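Local coordinates for signal recognition particle 54 kDa protein (Aeropyrum pernix, PDB 7EPK) that belongs to the SRP54 family of signal recognition particle proteins, joining a helical bundle domain, a P-loop GTPase domain and a signal-peptide-binding domain, at residues 17-22 with 64-69; 195-200 with 230-235. All coordinates share one frame; numbering follows the deposited sequence.

The two contacts belong to different domains and do not touch: their centres lie 50 Å apart and their nearest atoms about 34 Å. Contact 1 closes within the helical bundle domain before contact 2 opens in the GTPase domain, so along the chain they follow in series. Contact 1 is a surface meeting of two helix starts, 19-36 and 66-81, centred 26 Å from the middle of the chain. Contact 2 pairs helices 194-208 and 225-235 beside the nucleotide site, with the F232 side chain about 10 Å from the bound GDP and the L197 side chain about 10 Å from the magnesium ion. Both centre on an aromatic ring with aliphatic carbon over one face.

Contact 1: 17-22 with 64-69; sequences GVYEKA and VTRRDW
Y19 lays one face of its ring against the aliphatic base of R66: CB of R66 stands 4.0 Å from the Y19 ring centroid and 28° off its normal, a CH-pi contact. With CG anti to the backbone N (chi1 174°), the ring projects toward helix 66-81. In R66, chi1 sets CG between the backbone N and the carbonyl carbon, 3.7 Å from CD1 of Y19; the chain bends beyond it, and the two side chains run past each other in opposite senses. R67 meets the same ring differently, with its CG at the ring edge, 3.8 Å from CE1 of Y19, and its guanidinium turned 73° from the ring plane. Extended from CG to NE, R67 carries that group past the tyrosine to A22, where NH1 of R67 comes within 3.8 Å of A22 CB; the same NH1 is hydrogen-bonded to the carbonyl of F12 on helix 4-13. A water donates to R66 O at 2.8 Å and also hydrogen-bonds Y19 OH. T65, the N-cap of the second helix, accepts from D68 N through OG1. The arrangement joins the N-terminal ends of helices 19-36 and 66-81, and through R67 helix 4-13, in the helical bundle domain of SRP54-type proteins.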
ATOM      1  N   GLY A  17     -29.859  13.014   2.529  1.00 65.90           N
ATOM      2  CA  GLY A  17     -31.051  12.142   2.573  1.00 63.54           C
ATOM      3  C   GLY A  17     -30.884  11.022   3.594  1.00 55.26           C
ATOM      4  O   GLY A  17     -29.926  11.094   4.370  1.00 50.58           O
ATOM      5  N   VAL A  18     -31.774  10.020   3.600  1.00 54.04           N
ATOM      6  CA  VAL A  18     -31.735   8.904   4.599  1.00 55.86           C
ATOM      7  C   VAL A  18     -30.382   8.192   4.449  1.00 53.39           C
ATOM      8  O   VAL A  18     -30.080   7.777   3.320  1.00 56.98           O
ATOM      9  CB  VAL A  18     -32.887   7.890   4.413  1.00 57.20           C
ATOM     10  CG1 VAL A  18     -32.832   6.754   5.448  1.00 53.88           C
ATOM     11  CG2 VAL A  18     -34.258   8.555   4.396  1.00 55.04           C
ATOM     12  N   TYR A  19     -29.628   8.032   5.538  1.00 47.84           N
ATOM     13  CA  TYR A  19     -28.315   7.335   5.567  1.00 51.13           C
ATOM     14  C   TYR A  19     -28.359   6.003   4.818  1.00 50.35           C
ATOM     15  O   TYR A  19     -27.563   5.814   3.884  1.00 47.62           O
ATOM     16  CB  TYR A  19     -27.866   6.966   6.979  1.00 50.69           C
ATOM     17  CG  TYR A  19     -26.607   6.144   6.968  1.00 52.18           C
ATOM     18  CD1 TYR A  19     -25.403   6.693   6.551  1.00 53.29           C
ATOM     19  CD2 TYR A  19     -26.633   4.802   7.299  1.00 51.17           C
ATOM     20  CE1 TYR A  19     -24.238   5.939   6.525  1.00 57.96           C
ATOM     21  CE2 TYR A  19     -25.481   4.033   7.264  1.00 56.68           C
ATOM     22  CZ  TYR A  19     -24.273   4.598   6.874  1.00 57.99           C
ATOM     23  OH  TYR A  19     -23.131   3.843   6.837  1.00 48.39           O
ATOM     24  N   GLU A  20     -29.215   5.082   5.256  1.00 48.46           N
ATOM     25  CA  GLU A  20     -29.161   3.682   4.770  1.00 47.92           C
ATOM     26  C   GLU A  20     -29.551   3.683   3.288  1.00 49.89           C
ATOM     27  O   GLU A  20     -29.078   2.810   2.561  1.00 48.80           O
ATOM     28  CB  GLU A  20     -30.010   2.721   5.602  1.00 47.45           C
ATOM     29  CG  GLU A  20     -29.557   2.590   7.055  1.00 46.21           C
ATOM     30  CD  GLU A  20     -29.962   3.710   8.017  1.00 43.57           C
ATOM     31  OE1 GLU A  20     -30.613   4.709   7.583  1.00 39.94           O
ATOM     32  OE2 GLU A  20     -29.618   3.586   9.211  1.00 42.73           O
ATOM     33  N   LYS A  21     -30.364   4.631   2.834  1.00 57.80           N
ATOM     34  CA  LYS A  21     -30.748   4.705   1.392  1.00 67.92           C
ATOM     35  C   LYS A  21     -29.536   5.154   0.581  1.00 61.35           C
ATOM     36  O   LYS A  21     -29.488   4.825  -0.596  1.00 64.57           O
ATOM     37  CB  LYS A  21     -31.918   5.664   1.119  1.00 76.14           C
ATOM     38  CG  LYS A  21     -33.285   5.158   1.566  1.00 80.06           C
ATOM     39  CD  LYS A  21     -34.457   6.035   1.179  1.00 80.25           C
ATOM     40  CE  LYS A  21     -35.776   5.430   1.606  1.00 81.78           C
ATOM     41  NZ  LYS A  21     -36.920   6.024   0.878  1.00 90.82           N
ATOM     42  N   ALA A  22     -28.632   5.922   1.191  1.00 62.78           N
ATOM     43  CA  ALA A  22     -27.413   6.445   0.533  1.00 59.82           C
ATOM     44  C   ALA A  22     -26.421   5.288   0.357  1.00 59.53           C
ATOM     45  O   ALA A  22     -25.754   5.281  -0.695  1.00 69.56           O
ATOM     46  CB  ALA A  22     -26.819   7.601   1.310  1.00 53.63           C
ATOM     47  N   VAL A  64     -16.765   9.561  15.064  1.00 72.61           N
ATOM     48  CA  VAL A  64     -16.662   9.403  13.576  1.00 73.15           C
ATOM     49  C   VAL A  64     -18.073   9.265  13.001  1.00 67.61           C
ATOM     50  O   VAL A  64     -18.854   8.448  13.526  1.00 66.34           O
ATOM     51  CB  VAL A  64     -15.787   8.210  13.145  1.00 79.28           C
ATOM     52  CG1 VAL A  64     -15.831   8.009  11.633  1.00 73.86           C
ATOM     53  CG2 VAL A  64     -14.351   8.362  13.620  1.00 82.22           C
ATOM     54  N   THR A  65     -18.370  10.013  11.940  1.00 64.65           N
ATOM     55  CA  THR A  65     -19.656   9.927  11.200  1.00 65.57           C
ATOM     56  C   THR A  65     -19.802   8.526  10.579  1.00 71.56           C
ATOM     57  O   THR A  65     -18.787   7.948  10.155  1.00 80.87           O
ATOM     58  CB  THR A  65     -19.824  11.026  10.133  1.00 67.28           C
ATOM     59  OG1 THR A  65     -18.986  10.857   8.982  1.00 63.05           O
ATOM     60  CG2 THR A  65     -19.626  12.427  10.670  1.00 65.44           C
ATOM     61  N   ARG A  66     -21.028   7.998  10.597  1.00 75.83           N
ATOM     62  CA  ARG A  66     -21.514   6.798   9.854  1.00 77.84           C
ATOM     63  C   ARG A  66     -20.923   6.701   8.433  1.00 63.90           C
ATOM     64  O   ARG A  66     -20.452   5.607   8.072  1.00 54.21           O
ATOM     65  CB  ARG A  66     -23.050   6.800   9.797  1.00 84.22           C
ATOM     66  CG  ARG A  66     -23.728   8.135   9.470  1.00100.48           C
ATOM     67  CD  ARG A  66     -22.905   9.406   9.186  1.00 99.53           C
ATOM     68  NE  ARG A  66     -23.568  10.414   8.356  1.00 93.36           N
ATOM     69  CZ  ARG A  66     -22.980  11.457   7.754  1.00102.65           C
ATOM     70  NH1 ARG A  66     -21.672  11.651   7.822  1.00101.70           N
ATOM     71  NH2 ARG A  66     -23.714  12.304   7.049  1.00110.31           N
ATOM     72  N   ARG A  67     -20.956   7.777   7.649  1.00 53.98           N
ATOM     73  CA  ARG A  67     -20.532   7.764   6.228  1.00 59.62           C
ATOM     74  C   ARG A  67     -19.012   7.621   6.178  1.00 64.91           C
ATOM     75  O   ARG A  67     -18.535   6.718   5.464  1.00 72.05           O
ATOM     76  CB  ARG A  67     -20.982   9.023   5.487  1.00 54.69           C
ATOM     77  CG  ARG A  67     -22.462   9.012   5.137  1.00 54.15           C
ATOM     78  CD  ARG A  67     -22.970  10.392   4.761  1.00 53.07           C
ATOM     79  NE  ARG A  67     -24.403  10.444   4.949  1.00 48.00           N
ATOM     80  CZ  ARG A  67     -25.272  10.497   3.969  1.00 50.61           C
ATOM     81  NH1 ARG A  67     -24.837  10.565   2.724  1.00 56.31           N
ATOM     82  NH2 ARG A  67     -26.570  10.486   4.234  1.00 51.55           N
ATOM     83  N   ASP A  68     -18.286   8.460   6.922  1.00 67.91           N
ATOM     84  CA  ASP A  68     -16.798   8.430   6.937  1.00 68.18           C
ATOM     85  C   ASP A  68     -16.368   6.985   7.244  1.00 62.01           C
ATOM     86  O   ASP A  68     -15.449   6.488   6.575  1.00 67.05           O
ATOM     87  CB  ASP A  68     -16.199   9.512   7.853  1.00 67.44           C
ATOM     88  CG  ASP A  68     -16.381  10.943   7.345  1.00 67.52           C
ATOM     89  OD1 ASP A  68     -16.668  11.102   6.140  1.00 61.21           O
ATOM     90  OD2 ASP A  68     -16.251  11.901   8.163  1.00 70.23           O
ATOM     91  N   TRP A  69     -17.062   6.297   8.146  1.00 48.81           N
ATOM     92  CA  TRP A  69     -16.666   4.938   8.592  1.00 51.71           C
ATOM     93  C   TRP A  69     -16.939   3.930   7.484  1.00 51.68           C
ATOM     94  O   TRP A  69     -16.334   2.855   7.488  1.00 51.84           O
ATOM     95  CB  TRP A  69     -17.431   4.538   9.853  1.00 53.35           C
ATOM     96  CG  TRP A  69     -16.990   3.244  10.455  1.00 55.12           C
ATOM     97  CD1 TRP A  69     -17.770   2.152  10.707  1.00 61.20           C
ATOM     98  CD2 TRP A  69     -15.661   2.916  10.912  1.00 69.13           C
ATOM     99  NE1 TRP A  69     -17.022   1.167  11.304  1.00 73.35           N
ATOM    100  CE2 TRP A  69     -15.722   1.601  11.434  1.00 74.51           C
ATOM    101  CE3 TRP A  69     -14.428   3.591  10.925  1.00 66.35           C
ATOM    102  CZ2 TRP A  69     -14.597   0.961  11.966  1.00 75.08           C
ATOM    103  CZ3 TRP A  69     -13.323   2.959  11.450  1.00 72.95           C
ATOM    104  CH2 TRP A  69     -13.408   1.661  11.964  1.00 79.16           C
TER
HETATM  105  O   HOH W   1     -20.847   3.032   9.044  1.00 52.15           O

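Contact 2: 195-200 with 230-235; sequences ARLLDE and ERFHKS
L198 reaches across to helix 225-235 with both methyl branches, which part over different targets. Its CD1 sits above one face of the F232 ring, offset toward the rim, 4.2 Å from the ring centroid and 23° off the normal, which makes this a CH-pi contact. The other branch, CD2, turns to the backbone and side chain of R231, lying 4.0 Å from R231 O and 4.3 Å from R231 CG. The L198 and F232 side chains cross at about a right angle. L197 adds a looser apolar touch, its CD2 4.3 Å from CZ of F232. At the end of the second helix, CB of S235 packs 3.6 Å from L198 O. The S235 hydroxyl, set between its own backbone N and carbonyl carbon (chi1 68°), is thereby turned back along its own helix and donates to F232 O at 3.1 Å. R231 directs its NE to E194 in a salt bridge, a polar tie near the start of the first helix. F232 also touches V104, a loop residue of the GDP pocket. With axes 9.5 Å apart, the two helices run in broadly the same direction, inclined at -38°, and form a pair beside the nucleotide site of the P-loop GTPase fold.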
ATOM      1  N   ALA A 195       0.773 -23.827 -28.897  1.00 74.69           N
ATOM      2  CA  ALA A 195       1.269 -24.947 -28.067  1.00 76.85           C
ATOM      3  C   ALA A 195       2.733 -25.190 -28.389  1.00 82.25           C
ATOM      4  O   ALA A 195       3.373 -25.958 -27.646  1.00 92.36           O
ATOM      5  CB  ALA A 195       0.459 -26.198 -28.291  1.00 79.82           C
ATOM      6  N   ARG A 196       3.235 -24.599 -29.473  1.00 83.17           N
ATOM      7  CA  ARG A 196       4.693 -24.621 -29.761  1.00 90.23           C
ATOM      8  C   ARG A 196       5.316 -23.447 -28.990  1.00 86.13           C
ATOM      9  O   ARG A 196       6.378 -23.636 -28.362  1.00 84.51           O
ATOM     10  CB  ARG A 196       4.968 -24.618 -31.268  1.00 87.03           C
ATOM     11  CG  ARG A 196       5.650 -25.885 -31.773  1.00 92.40           C
ATOM     12  CD  ARG A 196       4.688 -27.054 -31.932  1.00104.82           C
ATOM     13  NE  ARG A 196       4.912 -28.092 -32.955  1.00111.38           N
ATOM     14  CZ  ARG A 196       5.488 -27.962 -34.164  1.00112.56           C
ATOM     15  NH1 ARG A 196       5.980 -26.813 -34.608  1.00103.95           N
ATOM     16  NH2 ARG A 196       5.562 -29.023 -34.950  1.00110.17           N
ATOM     17  N   LEU A 197       4.626 -22.304 -28.983  1.00 81.48           N
ATOM     18  CA  LEU A 197       4.947 -21.104 -28.153  1.00 77.97           C
ATOM     19  C   LEU A 197       5.135 -21.506 -26.678  1.00 75.40           C
ATOM     20  O   LEU A 197       6.152 -21.109 -26.088  1.00 70.62           O
ATOM     21  CB  LEU A 197       3.822 -20.072 -28.308  1.00 69.41           C
ATOM     22  CG  LEU A 197       4.111 -18.686 -27.746  1.00 68.69           C
ATOM     23  CD1 LEU A 197       5.235 -18.014 -28.511  1.00 69.29           C
ATOM     24  CD2 LEU A 197       2.873 -17.813 -27.777  1.00 70.62           C
ATOM     25  N   LEU A 198       4.200 -22.271 -26.108  1.00 75.41           N
ATOM     26  CA  LEU A 198       4.276 -22.744 -24.700  1.00 74.73           C
ATOM     27  C   LEU A 198       5.537 -23.586 -24.533  1.00 71.41           C
ATOM     28  O   LEU A 198       6.286 -23.345 -23.566  1.00 72.92           O
ATOM     29  CB  LEU A 198       3.019 -23.538 -24.321  1.00 80.96           C
ATOM     30  CG  LEU A 198       1.933 -22.757 -23.570  1.00 83.75           C
ATOM     31  CD1 LEU A 198       1.852 -21.303 -24.025  1.00 84.49           C
ATOM     32  CD2 LEU A 198       0.577 -23.434 -23.726  1.00 83.86           C
ATOM     33  N   ASP A 199       5.782 -24.514 -25.453  1.00 71.79           N
ATOM     34  CA  ASP A 199       6.961 -25.416 -25.370  1.00 77.12           C
ATOM     35  C   ASP A 199       8.234 -24.569 -25.536  1.00 71.53           C
ATOM     36  O   ASP A 199       9.301 -24.959 -24.998  1.00 71.35           O
ATOM     37  CB  ASP A 199       6.821 -26.587 -26.353  1.00 85.43           C
ATOM     38  CG  ASP A 199       5.813 -27.645 -25.917  1.00 89.63           C
ATOM     39  OD1 ASP A 199       4.827 -27.284 -25.232  1.00 83.06           O
ATOM     40  OD2 ASP A 199       6.025 -28.830 -26.256  1.00 97.43           O
ATOM     41  N   GLU A 200       8.139 -23.427 -26.223  1.00 64.00           N
ATOM     42  CA  GLU A 200       9.308 -22.537 -26.441  1.00 66.51           C
ATOM     43  C   GLU A 200       9.679 -21.826 -25.123  1.00 71.38           C
ATOM     44  O   GLU A 200      10.905 -21.809 -24.768  1.00 62.96           O
ATOM     45  CB  GLU A 200       9.015 -21.564 -27.580  1.00 66.46           C
ATOM     46  CG  GLU A 200      10.254 -20.815 -28.037  1.00 70.11           C
ATOM     47  CD  GLU A 200      10.122 -20.149 -29.390  1.00 71.57           C
ATOM     48  OE1 GLU A 200       9.700 -18.977 -29.425  1.00 61.41           O
ATOM     49  OE2 GLU A 200      10.460 -20.810 -30.398  1.00 80.50           O
ATOM     50  N   GLU A 230      -3.904 -19.566 -16.984  1.00 70.72           N
ATOM     51  CA  GLU A 230      -3.784 -21.045 -16.770  1.00 69.72           C
ATOM     52  C   GLU A 230      -2.778 -21.609 -17.787  1.00 58.08           C
ATOM     53  O   GLU A 230      -1.840 -22.331 -17.412  1.00 45.55           O
ATOM     54  CB  GLU A 230      -5.141 -21.753 -16.914  1.00 78.15           C
ATOM     55  CG  GLU A 230      -6.226 -21.323 -15.913  1.00 86.21           C
ATOM     56  CD  GLU A 230      -7.689 -21.685 -16.224  1.00 88.78           C
ATOM     57  OE1 GLU A 230      -8.535 -21.525 -15.317  1.00 72.46           O
ATOM     58  OE2 GLU A 230      -8.005 -22.118 -17.370  1.00 89.80           O
ATOM     59  N   ARG A 231      -2.957 -21.275 -19.054  1.00 61.55           N
ATOM     60  CA  ARG A 231      -2.086 -21.794 -20.132  1.00 69.56           C
ATOM     61  C   ARG A 231      -0.626 -21.443 -19.835  1.00 74.34           C
ATOM     62  O   ARG A 231       0.225 -22.355 -19.847  1.00 71.00           O
ATOM     63  CB  ARG A 231      -2.509 -21.227 -21.484  1.00 69.15           C
ATOM     64  CG  ARG A 231      -3.324 -22.204 -22.316  1.00 72.36           C
ATOM     65  CD  ARG A 231      -4.666 -21.620 -22.669  1.00 74.53           C
ATOM     66  NE  ARG A 231      -4.539 -20.318 -23.309  1.00 68.33           N
ATOM     67  CZ  ARG A 231      -5.554 -19.483 -23.487  1.00 69.27           C
ATOM     68  NH1 ARG A 231      -6.766 -19.835 -23.085  1.00 74.44           N
ATOM     69  NH2 ARG A 231      -5.361 -18.308 -24.064  1.00 65.74           N
ATOM     70  N   PHE A 232      -0.338 -20.163 -19.612  1.00 75.97           N
ATOM     71  CA  PHE A 232       1.054 -19.675 -19.452  1.00 73.27           C
ATOM     72  C   PHE A 232       1.626 -20.171 -18.123  1.00 69.73           C
ATOM     73  O   PHE A 232       2.825 -20.493 -18.063  1.00 81.23           O
ATOM     74  CB  PHE A 232       1.113 -18.161 -19.633  1.00 69.32           C
ATOM     75  CG  PHE A 232       1.279 -17.760 -21.075  1.00 68.79           C
ATOM     76  CD1 PHE A 232       2.493 -17.948 -21.720  1.00 68.00           C
ATOM     77  CD2 PHE A 232       0.219 -17.231 -21.792  1.00 67.30           C
ATOM     78  CE1 PHE A 232       2.646 -17.586 -23.049  1.00 71.79           C
ATOM     79  CE2 PHE A 232       0.375 -16.856 -23.117  1.00 66.60           C
ATOM     80  CZ  PHE A 232       1.590 -17.031 -23.742  1.00 73.43           C
ATOM     81  N   HIS A 233       0.783 -20.275 -17.104  1.00 66.44           N
ATOM     82  CA  HIS A 233       1.183 -20.704 -15.739  1.00 73.47           C
ATOM     83  C   HIS A 233       1.622 -22.174 -15.751  1.00 70.67           C
ATOM     84  O   HIS A 233       2.419 -22.562 -14.868  1.00 70.10           O
ATOM     85  CB  HIS A 233       0.038 -20.446 -14.753  1.00 76.93           C
ATOM     86  CG  HIS A 233       0.399 -20.684 -13.330  1.00 74.14           C
ATOM     87  ND1 HIS A 233       0.794 -19.656 -12.502  1.00 66.08           N
ATOM     88  CD2 HIS A 233       0.429 -21.819 -12.598  1.00 75.25           C
ATOM     89  CE1 HIS A 233       1.031 -20.146 -11.303  1.00 75.47           C
ATOM     90  NE2 HIS A 233       0.815 -21.468 -11.334  1.00 76.80           N
ATOM     91  N   LYS A 234       1.099 -22.961 -16.692  1.00 68.22           N
ATOM     92  CA  LYS A 234       1.391 -24.409 -16.807  1.00 70.03           C
ATOM     93  C   LYS A 234       2.842 -24.547 -17.257  1.00 66.10           C
ATOM     94  O   LYS A 234       3.589 -25.272 -16.589  1.00 78.19           O
ATOM     95  CB  LYS A 234       0.399 -25.068 -17.773  1.00 80.58           C
ATOM     96  CG  LYS A 234       0.247 -26.581 -17.667  1.00 82.85           C
ATOM     97  CD  LYS A 234      -0.770 -27.156 -18.646  1.00 87.66           C
ATOM     98  CE  LYS A 234      -1.781 -28.085 -18.002  1.00 93.27           C
ATOM     99  NZ  LYS A 234      -3.090 -28.042 -18.695  1.00 94.19           N
ATOM    100  N   SER A 235       3.219 -23.850 -18.332  1.00 74.46           N
ATOM    101  CA  SER A 235       4.542 -23.968 -19.017  1.00 81.27           C
ATOM    102  C   SER A 235       5.639 -23.300 -18.177  1.00 74.64           C
ATOM    103  O   SER A 235       6.692 -23.905 -17.982  1.00 71.81           O
ATOM    104  CB  SER A 235       4.498 -23.371 -20.406  1.00 78.37           C
ATOM    105  OG  SER A 235       4.347 -21.960 -20.339  1.00 83.53           O
TER